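Local coordinates for protein gamma-hexachlorocyclohexane dehydrochlorinase (Sphingomonas paucimobilis, PDB 3A76) that catalyses the two successive 1,2-anti dehydrochlorinations that convert the pollutant lindane (gamma-hexachlorocyclohexane) to 1,3,4,6-tetrachloro-1,4-cyclohexadiene, at residues F88-Y94 with L115-V121; N124-L128 with P158-F164; I129-D135 with R149-Y155. All coordinates share one frame; numbering follows the deposited sequence.

The three contacts follow one curved sheet across neighbouring strands. Contact 1 pairs strands 88-102 and 107-120, contact 3 pairs 125-140 and 143-158, and the backbone bond from I129 N to L116 O, 2.8 Å, stitches the two hairpins together. Contact 2 lies next to contact 1, their centres about 10 Å apart, and folds the chain after the last strand back over the start of strand 125-140; its centre is about 20 Å from that of contact 3. The probable proton acceptor H93 belongs to contact 1, and the side chain of F133 in contact 3 comes within about 5 Å of its side chain. H93 and T153, from contacts 1 and 3, both touch spermidine.

Contact 1: F88-Y94 with L115-V121; sequences FHECIHY and LLLGNLV
I92 and Y94 carry the regular backbone pairing with L117 and L115, each pair exchanging two hydrogen bonds. The shortest runs from Y94 N to L115 O, 2.6 Å and nearly straight. At the other end N119 O receives H89 N at 2.8 Å, just where the chain turns a corner at H89 before running on along E90-Y94. A polar side-chain link lies beside it: E90 and N119 run side by side with their flat ends almost perpendicular, 85° apart, and the bond from N119 ND2 to E90 OE1 is weak at 3.4 Å. Stronger partners hold both: N119 OD1 has S126 OG and N119 ND2 has F164 O, while E90 OE1 meets Y155 OH of the second subunit.

The two strands form an antiparallel hairpin of the cone-like alpha+beta barrel characteristic of SnoaL-like domains. Its concave face carries H93, the probable proton acceptor, whose ND1 is hydrogen-bonded to D45.

Apolar contacts fill both faces. L116 is forked between two rings: CD1 sits over a face of the H93 imidazole, 3.2 Å from NE2, while CD2 reaches F88 CZ at 4.0 Å. The buried H93 NE2 has no polar partner in the model. L120 CD2 covers one face of the F88 ring, off-centre toward the rim, and C91 CB lies over the opposite face. On the other side of the sheet L117 CD1 meets the Y94 ring at its edge, 4.0 Å from CE2. Outermost, V121 and H89 cross at about a right angle, with V121 CG2 squarely over the H89 ring, 3.6 Å from its centroid.

Contact 2: N124-L128 with P158-F164; sequences NQSIL and PLAGIHF
I127 and P158 face each other as an antiparallel, non-hydrogen-bonded pair, CA to CA 4.4 Å, and L159 N next to them donates to S126 O at 2.8 Å. Here the last strand of the SnoaL-like barrel gives way to a loop that curls back over the start of strand 125-140. That strand opens with a G1 beta bulge, N124 and Q125 both facing L120.

S126 turns its side chain toward the loop. Its OG, held beside the backbone N by chi1 of -72°, accepts F164 N at 2.9 Å and is also hydrogen-bonded to N119 OD1, so that one buried hydroxyl ties strand 107-120 to the returning loop. S126 CB packs against F164 CD1 at 3.5 Å, and the same phenyl ring presents its edge to I127 O. Beyond the contact this ring stacks on Y155 of the second subunit, while L159 packs on I162 of the third; the loop thus lies where the trimer closes.

Q125 points its first bond away, yet its CG lies against P158 CB at 3.9 Å, and the bend at chi2 (70°) turns the amide back toward the loop. There Q125 NE2 donates to S126 O, a second grip on that carbonyl, and more weakly to L159 O. At the outer end H163 and N124 cross at about a right angle, and N124 OD1 lies in the imidazole plane, weakly bonded to H163 NE2 at 3.5 Å.

Contact 3: I129-D135 with R149-Y155; sequences IAAVFTD and RNACTNY
R149 leaves its strand extended, CG anti to the backbone N, and then bends once at chi3 (-75°), which lays one face of its guanidinium on F133 and turns its NE/NH1 edge to D135. CG of D135 and CG of F133 each swing beside their own backbone N to meet it. D135 and R149 lie side by side in a two-bond salt bridge: R149 NH1 donates to D135 OD1 at 2.6 Å and R149 NE to D135 OD2 at 2.8 Å. Both bonds are almost straight and both oxygens are met on their syn side; the oxygens stay in the guanidinium plane, but the donors are tilted out of the carboxylate plane, the two planes being turned 26° apart. This side-on grip fixes the rotation of the guanidinium, which lies flat on F133, the planes only 6° apart and the centres 3.7 Å from each other. The pairing is cation-pi as well as stacked, and the carboxylate probably offsets part of the charge that R149 and the nearby K40 bring together. A151 CB closes on the edge of the same ring, 3.8 Å from F133 CE2.

These groups lie on the inner face of the sheet, where helix 22-45 covers it through Y37 and L41, as expected of the SnoaL-like barrel. The two strands form an antiparallel hairpin, with paired backbone bonds joining T134 to N150 and V132 to C152.

Farther along, a classic beta bulge shifts the register by one: A130 O accepts both N154 N, at 2.7 Å, and Y155 N, at 3.1 Å, the latter on a lone pair in the carbonyl plane. The chain turns a corner at N154, whose ND2 rests on V132 CG2. T153, which touches spermidine, packs its CB on I129 CG2 at 3.9 Å. Y155 lays CD2 on A130 CB and sends its hydroxyl to E90 of the third subunit.

Contact 1: F88-Y94 with L115-V121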
loop_
_atom_site.group_PDB
_atom_site.type_symbol
_atom_site.label_atom_id
_atom_site.label_comp_id
_atom_site.label_asym_id
_atom_site.label_seq_id
_atom_site.Cartn_x
_atom_site.Cartn_y
_atom_site.Cartn_z
ATOM N N PHE B 88 9.233 20.420 -3.385
ATOM C CA PHE B 88 9.954 19.180 -3.683
ATOM C C PHE B 88 10.486 19.173 -5.112
ATOM O O PHE B 88 9.821 19.675 -6.025
ATOM C CB PHE B 88 8.995 17.995 -3.603
ATOM C CG PHE B 88 8.547 17.633 -2.214
ATOM C CD1 PHE B 88 9.282 16.732 -1.451
ATOM C CD2 PHE B 88 7.342 18.126 -1.709
ATOM C CE1 PHE B 88 8.857 16.363 -0.196
ATOM C CE2 PHE B 88 6.910 17.768 -0.432
ATOM C CZ PHE B 88 7.665 16.880 0.326
ATOM N N HIS B 89 11.647 18.565 -5.329
ATOM C CA HIS B 89 12.063 18.271 -6.708
ATOM C C HIS B 89 11.150 17.194 -7.282
ATOM O O HIS B 89 10.591 17.338 -8.373
ATOM C CB HIS B 89 13.537 17.880 -6.778
ATOM C CG HIS B 89 14.452 19.044 -6.587
ATOM N ND1 HIS B 89 14.469 20.120 -7.454
ATOM C CD2 HIS B 89 15.354 19.320 -5.618
ATOM C CE1 HIS B 89 15.351 21.003 -7.027
ATOM N NE2 HIS B 89 15.899 20.544 -5.916
ATOM N N GLU B 90 11.001 16.125 -6.514
ATOM C CA GLU B 90 9.926 15.170 -6.691
ATOM C C GLU B 90 9.581 14.531 -5.357
ATOM O O GLU B 90 10.311 14.657 -4.368
ATOM C CB GLU B 90 10.226 14.068 -7.743
ATOM C CG GLU B 90 11.683 13.717 -8.150
ATOM C CD GLU B 90 12.737 13.850 -7.069
ATOM O OE1 GLU B 90 12.545 13.380 -5.944
ATOM O OE2 GLU B 90 13.801 14.415 -7.364
ATOM N N CYS B 91 8.459 13.835 -5.337
ATOM C CA CYS B 91 8.074 13.077 -4.168
ATOM C C CYS B 91 7.226 11.916 -4.632
ATOM O O CYS B 91 6.735 11.909 -5.763
ATOM C CB CYS B 91 7.287 13.954 -3.183
ATOM S SG CYS B 91 5.815 14.607 -3.900
ATOM N N ILE B 92 7.030 10.949 -3.741
ATOM C CA ILE B 92 6.094 9.873 -4.017
ATOM C C ILE B 92 5.286 9.509 -2.755
ATOM O O ILE B 92 5.865 9.288 -1.697
ATOM C CB ILE B 92 6.831 8.642 -4.645
ATOM C CG1 ILE B 92 5.821 7.620 -5.172
ATOM C CG2 ILE B 92 7.928 8.056 -3.702
ATOM C CD1 ILE B 92 5.426 6.714 -4.179
ATOM N N HIS B 93 3.959 9.457 -2.895
ATOM C CA HIS B 93 3.029 9.047 -1.833
ATOM C C HIS B 93 2.591 7.580 -1.967
ATOM O O HIS B 93 1.995 7.200 -2.975
ATOM C CB HIS B 93 1.751 9.893 -1.893
ATOM C CG HIS B 93 1.932 11.323 -1.506
ATOM N ND1 HIS B 93 2.457 12.265 -2.364
ATOM C CD2 HIS B 93 1.621 11.984 -0.364
ATOM C CE1 HIS B 93 2.473 13.443 -1.764
ATOM N NE2 HIS B 93 1.971 13.300 -0.550
ATOM N N TYR B 94 2.864 6.774 -0.945
ATOM C CA TYR B 94 2.319 5.416 -0.880
ATOM C C TYR B 94 1.137 5.345 0.100
ATOM O O TYR B 94 1.331 5.299 1.310
ATOM C CB TYR B 94 3.401 4.389 -0.465
ATOM C CG TYR B 94 4.627 4.318 -1.350
ATOM C CD1 TYR B 94 4.599 3.617 -2.556
ATOM C CD2 TYR B 94 5.835 4.895 -0.955
ATOM C CE1 TYR B 94 5.720 3.536 -3.372
ATOM C CE2 TYR B 94 6.968 4.817 -1.773
ATOM C CZ TYR B 94 6.901 4.127 -2.978
ATOM O OH TYR B 94 8.021 4.021 -3.789
ATOM N N LEU B 115 2.760 6.842 3.314
ATOM C CA LEU B 115 4.202 6.977 3.409
ATOM C C LEU B 115 4.669 7.802 2.222
ATOM O O LEU B 115 4.438 7.426 1.049
ATOM C CB LEU B 115 4.843 5.589 3.427
ATOM C CG LEU B 115 6.282 5.307 3.877
ATOM C CD1 LEU B 115 7.138 4.897 2.701
ATOM C CD2 LEU B 115 6.918 6.397 4.753
ATOM N N LEU B 116 5.302 8.935 2.535
ATOM C CA LEU B 116 5.848 9.843 1.538
ATOM C C LEU B 116 7.367 9.868 1.575
ATOM O O LEU B 116 7.967 10.147 2.621
ATOM C CB LEU B 116 5.321 11.278 1.738
ATOM C CG LEU B 116 5.858 12.428 0.849
ATOM C CD1 LEU B 116 4.877 13.562 0.748
ATOM C CD2 LEU B 116 7.198 12.999 1.353
ATOM N N LEU B 117 7.973 9.611 0.421
ATOM C CA LEU B 117 9.411 9.819 0.200
ATOM C C LEU B 117 9.604 10.915 -0.840
ATOM O O LEU B 117 8.953 10.900 -1.880
ATOM C CB LEU B 117 10.054 8.534 -0.314
ATOM C CG LEU B 117 9.826 7.265 0.483
ATOM C CD1 LEU B 117 10.403 6.057 -0.263
ATOM C CD2 LEU B 117 10.437 7.422 1.857
ATOM N N GLY B 118 10.497 11.864 -0.565
ATOM C CA GLY B 118 10.740 12.950 -1.503
ATOM C C GLY B 118 12.060 13.664 -1.340
ATOM O O GLY B 118 12.793 13.416 -0.397
ATOM N N ASN B 119 12.369 14.537 -2.290
ATOM C CA ASN B 119 13.514 15.432 -2.147
ATOM C C ASN B 119 13.034 16.866 -2.038
ATOM O O ASN B 119 12.391 17.376 -2.952
ATOM C CB ASN B 119 14.498 15.309 -3.322
ATOM C CG ASN B 119 15.433 14.131 -3.184
ATOM O OD1 ASN B 119 16.077 13.955 -2.158
ATOM N ND2 ASN B 119 15.533 13.328 -4.239
ATOM N N LEU B 120 13.350 17.511 -0.923
ATOM C CA LEU B 120 13.026 18.928 -0.733
ATOM C C LEU B 120 13.936 19.808 -1.567
ATOM O O LEU B 120 15.139 19.630 -1.551
ATOM C CB LEU B 120 13.170 19.315 0.738
ATOM C CG LEU B 120 12.201 18.676 1.729
ATOM C CD1 LEU B 120 12.670 18.980 3.148
ATOM C CD2 LEU B 120 10.760 19.129 1.488
ATOM N N VAL B 121 13.363 20.754 -2.299
ATOM C CA VAL B 121 14.159 21.732 -3.039
ATOM C C VAL B 121 15.101 22.482 -2.091
ATOM O O VAL B 121 16.283 22.664 -2.394
ATOM C CB VAL B 121 13.274 22.728 -3.824
ATOM C CG1 VAL B 121 14.125 23.866 -4.411
ATOM C CG2 VAL B 121 12.526 22.012 -4.927
#

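Contact 2: N124-L128 with P158-F164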
loop_
_atom_site.group_PDB
_atom_site.type_symbol
_atom_site.label_atom_id
_atom_site.label_comp_id
_atom_site.label_asym_id
_atom_site.label_seq_id
_atom_site.Cartn_x
_atom_site.Cartn_y
_atom_site.Cartn_z
ATOM N N ASN B 124 18.082 20.409 -1.110
ATOM C CA ASN B 124 18.073 19.160 -1.881
ATOM C C ASN B 124 18.161 17.981 -0.910
ATOM O O ASN B 124 19.048 17.135 -0.991
ATOM C CB ASN B 124 19.205 19.152 -2.921
ATOM C CG ASN B 124 18.992 18.123 -4.025
ATOM O OD1 ASN B 124 17.860 17.723 -4.334
ATOM N ND2 ASN B 124 20.095 17.696 -4.640
ATOM N N GLN B 125 17.231 17.983 0.034
ATOM C CA GLN B 125 17.227 17.072 1.164
ATOM C C GLN B 125 16.126 16.029 0.992
ATOM O O GLN B 125 14.980 16.369 0.690
ATOM C CB GLN B 125 17.032 17.862 2.468
ATOM C CG GLN B 125 16.893 17.017 3.719
ATOM C CD GLN B 125 18.184 16.325 4.105
ATOM O OE1 GLN B 125 19.077 16.936 4.702
ATOM N NE2 GLN B 125 18.288 15.038 3.780
ATOM N N SER B 126 16.509 14.765 1.175
ATOM C CA SER B 126 15.609 13.634 1.098
ATOM C C SER B 126 14.846 13.466 2.396
ATOM O O SER B 126 15.441 13.476 3.469
ATOM C CB SER B 126 16.399 12.363 0.805
ATOM O OG SER B 126 16.861 12.384 -0.522
ATOM N N ILE B 127 13.529 13.305 2.296
ATOM C CA ILE B 127 12.700 13.134 3.491
ATOM C C ILE B 127 11.781 11.946 3.439
ATOM O O ILE B 127 11.360 11.519 2.368
ATOM C CB ILE B 127 11.809 14.379 3.833
ATOM C CG1 ILE B 127 11.212 15.013 2.577
ATOM C CG2 ILE B 127 12.579 15.379 4.677
ATOM C CD1 ILE B 127 10.011 15.851 2.896
ATOM N N LEU B 128 11.484 11.432 4.626
ATOM C CA LEU B 128 10.394 10.498 4.845
ATOM C C LEU B 128 9.311 11.187 5.716
ATOM O O LEU B 128 9.615 11.808 6.741
ATOM C CB LEU B 128 10.925 9.213 5.493
ATOM C CG LEU B 128 10.010 8.031 5.799
ATOM C CD1 LEU B 128 10.842 6.765 5.855
ATOM C CD2 LEU B 128 9.211 8.232 7.118
ATOM N N PRO B 158 14.101 14.256 7.760
ATOM C CA PRO B 158 15.204 14.416 6.815
ATOM C C PRO B 158 16.142 13.237 6.977
ATOM O O PRO B 158 16.311 12.727 8.094
ATOM C CB PRO B 158 15.893 15.699 7.288
ATOM C CG PRO B 158 15.426 15.897 8.698
ATOM C CD PRO B 158 14.020 15.403 8.682
ATOM N N LEU B 159 16.729 12.782 5.878
ATOM C CA LEU B 159 17.514 11.561 5.939
ATOM C C LEU B 159 19.010 11.829 6.033
ATOM O O LEU B 159 19.494 12.850 5.538
ATOM C CB LEU B 159 17.121 10.613 4.803
ATOM C CG LEU B 159 15.632 10.241 4.929
ATOM C CD1 LEU B 159 15.166 9.377 3.797
ATOM C CD2 LEU B 159 15.328 9.558 6.249
ATOM N N ALA B 160 19.718 10.918 6.707
ATOM C CA ALA B 160 21.140 11.075 7.063
ATOM C C ALA B 160 22.066 11.353 5.864
ATOM O O ALA B 160 21.986 12.413 5.229
ATOM C CB ALA B 160 21.626 9.846 7.861
ATOM N N GLY B 161 22.956 10.411 5.570
ATOM C CA GLY B 161 23.793 10.513 4.381
ATOM C C GLY B 161 23.074 9.847 3.224
ATOM O O GLY B 161 23.702 9.267 2.332
ATOM N N ILE B 162 21.746 9.927 3.251
ATOM C CA ILE B 162 20.905 9.282 2.257
ATOM C C ILE B 162 20.295 10.330 1.339
ATOM O O ILE B 162 19.794 11.360 1.793
ATOM C CB ILE B 162 19.812 8.406 2.933
ATOM C CG1 ILE B 162 20.472 7.271 3.725
ATOM C CG2 ILE B 162 18.831 7.858 1.906
ATOM C CD1 ILE B 162 19.636 6.721 4.856
ATOM N N HIS B 163 20.379 10.068 0.039
ATOM C CA HIS B 163 19.749 10.898 -0.965
ATOM C C HIS B 163 19.088 10.033 -2.041
ATOM O O HIS B 163 19.759 9.284 -2.760
ATOM C CB HIS B 163 20.757 11.868 -1.580
ATOM C CG HIS B 163 20.122 12.943 -2.400
ATOM N ND1 HIS B 163 20.034 12.879 -3.773
ATOM C CD2 HIS B 163 19.514 14.096 -2.037
ATOM C CE1 HIS B 163 19.403 13.948 -4.223
ATOM N NE2 HIS B 163 19.076 14.702 -3.190
ATOM N N PHE B 164 17.765 10.142 -2.141
ATOM C CA PHE B 164 16.991 9.407 -3.121
ATOM C C PHE B 164 17.338 9.930 -4.503
ATOM O O PHE B 164 17.309 11.143 -4.730
ATOM C CB PHE B 164 15.492 9.588 -2.874
ATOM C CG PHE B 164 15.013 9.116 -1.519
ATOM C CD1 PHE B 164 14.333 9.986 -0.673
ATOM C CD2 PHE B 164 15.212 7.812 -1.102
ATOM C CE1 PHE B 164 13.873 9.556 0.578
ATOM C CE2 PHE B 164 14.765 7.390 0.143
ATOM C CZ PHE B 164 14.096 8.268 0.981
#

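Contact 3: I129-D135 with R149-Y155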
loop_
_atom_site.group_PDB
_atom_site.type_symbol
_atom_site.label_atom_id
_atom_site.label_comp_id
_atom_site.label_asym_id
_atom_site.label_seq_id
_atom_site.Cartn_x
_atom_site.Cartn_y
_atom_site.Cartn_z
ATOM N N ILE B 129 8.059 11.082 5.287
ATOM C CA ILE B 129 6.926 11.558 6.064
ATOM C C ILE B 129 5.913 10.414 6.240
ATOM O O ILE B 129 5.617 9.684 5.290
ATOM C CB ILE B 129 6.276 12.820 5.394
ATOM C CG1 ILE B 129 7.240 14.008 5.475
ATOM C CG2 ILE B 129 4.914 13.190 6.028
ATOM C CD1 ILE B 129 6.929 15.138 4.518
ATOM N N ALA B 130 5.427 10.232 7.460
ATOM C CA ALA B 130 4.296 9.344 7.703
ATOM C C ALA B 130 3.140 10.214 8.147
ATOM O O ALA B 130 3.266 10.998 9.098
ATOM C CB ALA B 130 4.625 8.310 8.758
ATOM N N ALA B 131 2.028 10.107 7.427
ATOM C CA ALA B 131 0.871 10.941 7.698
ATOM C C ALA B 131 -0.426 10.157 7.722
ATOM O O ALA B 131 -0.534 9.101 7.117
ATOM C CB ALA B 131 0.787 12.125 6.702
ATOM N N VAL B 132 -1.400 10.684 8.453
ATOM C CA VAL B 132 -2.734 10.123 8.510
ATOM C C VAL B 132 -3.701 11.034 7.749
ATOM O O VAL B 132 -3.658 12.278 7.891
ATOM C CB VAL B 132 -3.178 9.907 9.994
ATOM C CG1 VAL B 132 -4.686 9.583 10.109
ATOM C CG2 VAL B 132 -2.354 8.800 10.617
ATOM N N PHE B 133 -4.550 10.416 6.929
ATOM C CA PHE B 133 -5.648 11.117 6.275
ATOM C C PHE B 133 -6.972 10.862 7.008
ATOM O O PHE B 133 -7.314 9.715 7.301
ATOM C CB PHE B 133 -5.771 10.673 4.810
ATOM C CG PHE B 133 -4.549 10.976 3.970
ATOM C CD1 PHE B 133 -4.024 10.013 3.116
ATOM C CD2 PHE B 133 -3.934 12.221 4.025
ATOM C CE1 PHE B 133 -2.908 10.297 2.320
ATOM C CE2 PHE B 133 -2.802 12.511 3.242
ATOM C CZ PHE B 133 -2.294 11.550 2.390
ATOM N N THR B 134 -7.696 11.942 7.319
ATOM C CA THR B 134 -9.050 11.853 7.858
ATOM C C THR B 134 -9.903 12.514 6.790
ATOM O O THR B 134 -9.749 13.704 6.502
ATOM C CB THR B 134 -9.199 12.583 9.216
ATOM O OG1 THR B 134 -8.092 12.247 10.064
ATOM C CG2 THR B 134 -10.516 12.198 9.930
ATOM N N ASP B 135 -10.767 11.722 6.173
ATOM C CA ASP B 135 -11.460 12.143 4.978
ATOM C C ASP B 135 -12.971 12.022 5.121
ATOM O O ASP B 135 -13.480 11.197 5.897
ATOM C CB ASP B 135 -11.019 11.286 3.776
ATOM C CG ASP B 135 -9.547 11.448 3.426
ATOM O OD1 ASP B 135 -8.966 10.482 2.879
ATOM O OD2 ASP B 135 -8.978 12.529 3.672
ATOM N N ARG B 149 -10.643 16.608 3.513
ATOM C CA ARG B 149 -9.454 15.837 3.818
ATOM C C ARG B 149 -8.680 16.593 4.862
ATOM O O ARG B 149 -8.375 17.767 4.667
ATOM C CB ARG B 149 -8.556 15.609 2.574
ATOM C CG ARG B 149 -7.096 15.215 2.928
ATOM C CD ARG B 149 -6.392 14.370 1.864
ATOM N NE ARG B 149 -6.873 12.991 1.858
ATOM C CZ ARG B 149 -6.394 12.000 1.100
ATOM N NH1 ARG B 149 -6.939 10.794 1.202
ATOM N NH2 ARG B 149 -5.387 12.194 0.243
ATOM N N ASN B 150 -8.368 15.922 5.968
ATOM C CA ASN B 150 -7.318 16.409 6.861
ATOM C C ASN B 150 -6.091 15.490 6.772
ATOM O O ASN B 150 -6.203 14.261 6.820
ATOM C CB ASN B 150 -7.825 16.562 8.309
ATOM C CG ASN B 150 -6.770 17.116 9.251
ATOM O OD1 ASN B 150 -5.982 16.363 9.832
ATOM N ND2 ASN B 150 -6.758 18.441 9.424
ATOM N N ALA B 151 -4.929 16.106 6.617
ATOM C CA ALA B 151 -3.680 15.395 6.561
ATOM C C ALA B 151 -2.899 15.811 7.778
ATOM O O ALA B 151 -2.625 16.986 7.980
ATOM C CB ALA B 151 -2.926 15.747 5.300
ATOM N N CYS B 152 -2.542 14.823 8.586
ATOM C CA CYS B 152 -1.832 15.053 9.821
ATOM C C CYS B 152 -0.539 14.260 9.740
ATOM O O CYS B 152 -0.575 13.044 9.542
ATOM C CB CYS B 152 -2.691 14.563 10.995
ATOM S SG CYS B 152 -1.863 14.579 12.596
ATOM N N THR B 153 0.597 14.936 9.881
ATOM C CA THR B 153 1.877 14.245 9.759
ATOM C C THR B 153 2.468 13.857 11.114
ATOM O O THR B 153 2.727 14.711 11.978
ATOM C CB THR B 153 2.916 14.948 8.825
ATOM O OG1 THR B 153 3.735 15.849 9.566
ATOM C CG2 THR B 153 2.236 15.687 7.702
ATOM N N ASN B 154 2.666 12.553 11.277
ATOM C CA ASN B 154 3.231 11.998 12.499
ATOM C C ASN B 154 4.767 11.911 12.501
ATOM O O ASN B 154 5.407 12.267 13.489
ATOM C CB ASN B 154 2.524 10.675 12.808
ATOM C CG ASN B 154 1.027 10.886 13.066
ATOM O OD1 ASN B 154 0.653 11.806 13.795
ATOM N ND2 ASN B 154 0.179 10.067 12.460
ATOM N N TYR B 155 5.349 11.470 11.386
ATOM C CA TYR B 155 6.801 11.510 11.201
ATOM C C TYR B 155 7.179 12.475 10.106
ATOM O O TYR B 155 6.506 12.554 9.084
ATOM C CB TYR B 155 7.371 10.123 10.857
ATOM C CG TYR B 155 7.263 9.084 11.954
ATOM C CD1 TYR B 155 7.259 9.447 13.311
ATOM C CD2 TYR B 155 7.188 7.737 11.636
ATOM C CE1 TYR B 155 7.173 8.473 14.320
ATOM C CE2 TYR B 155 7.107 6.768 12.621
ATOM C CZ TYR B 155 7.098 7.135 13.955
ATOM O OH TYR B 155 7.013 6.152 14.905
#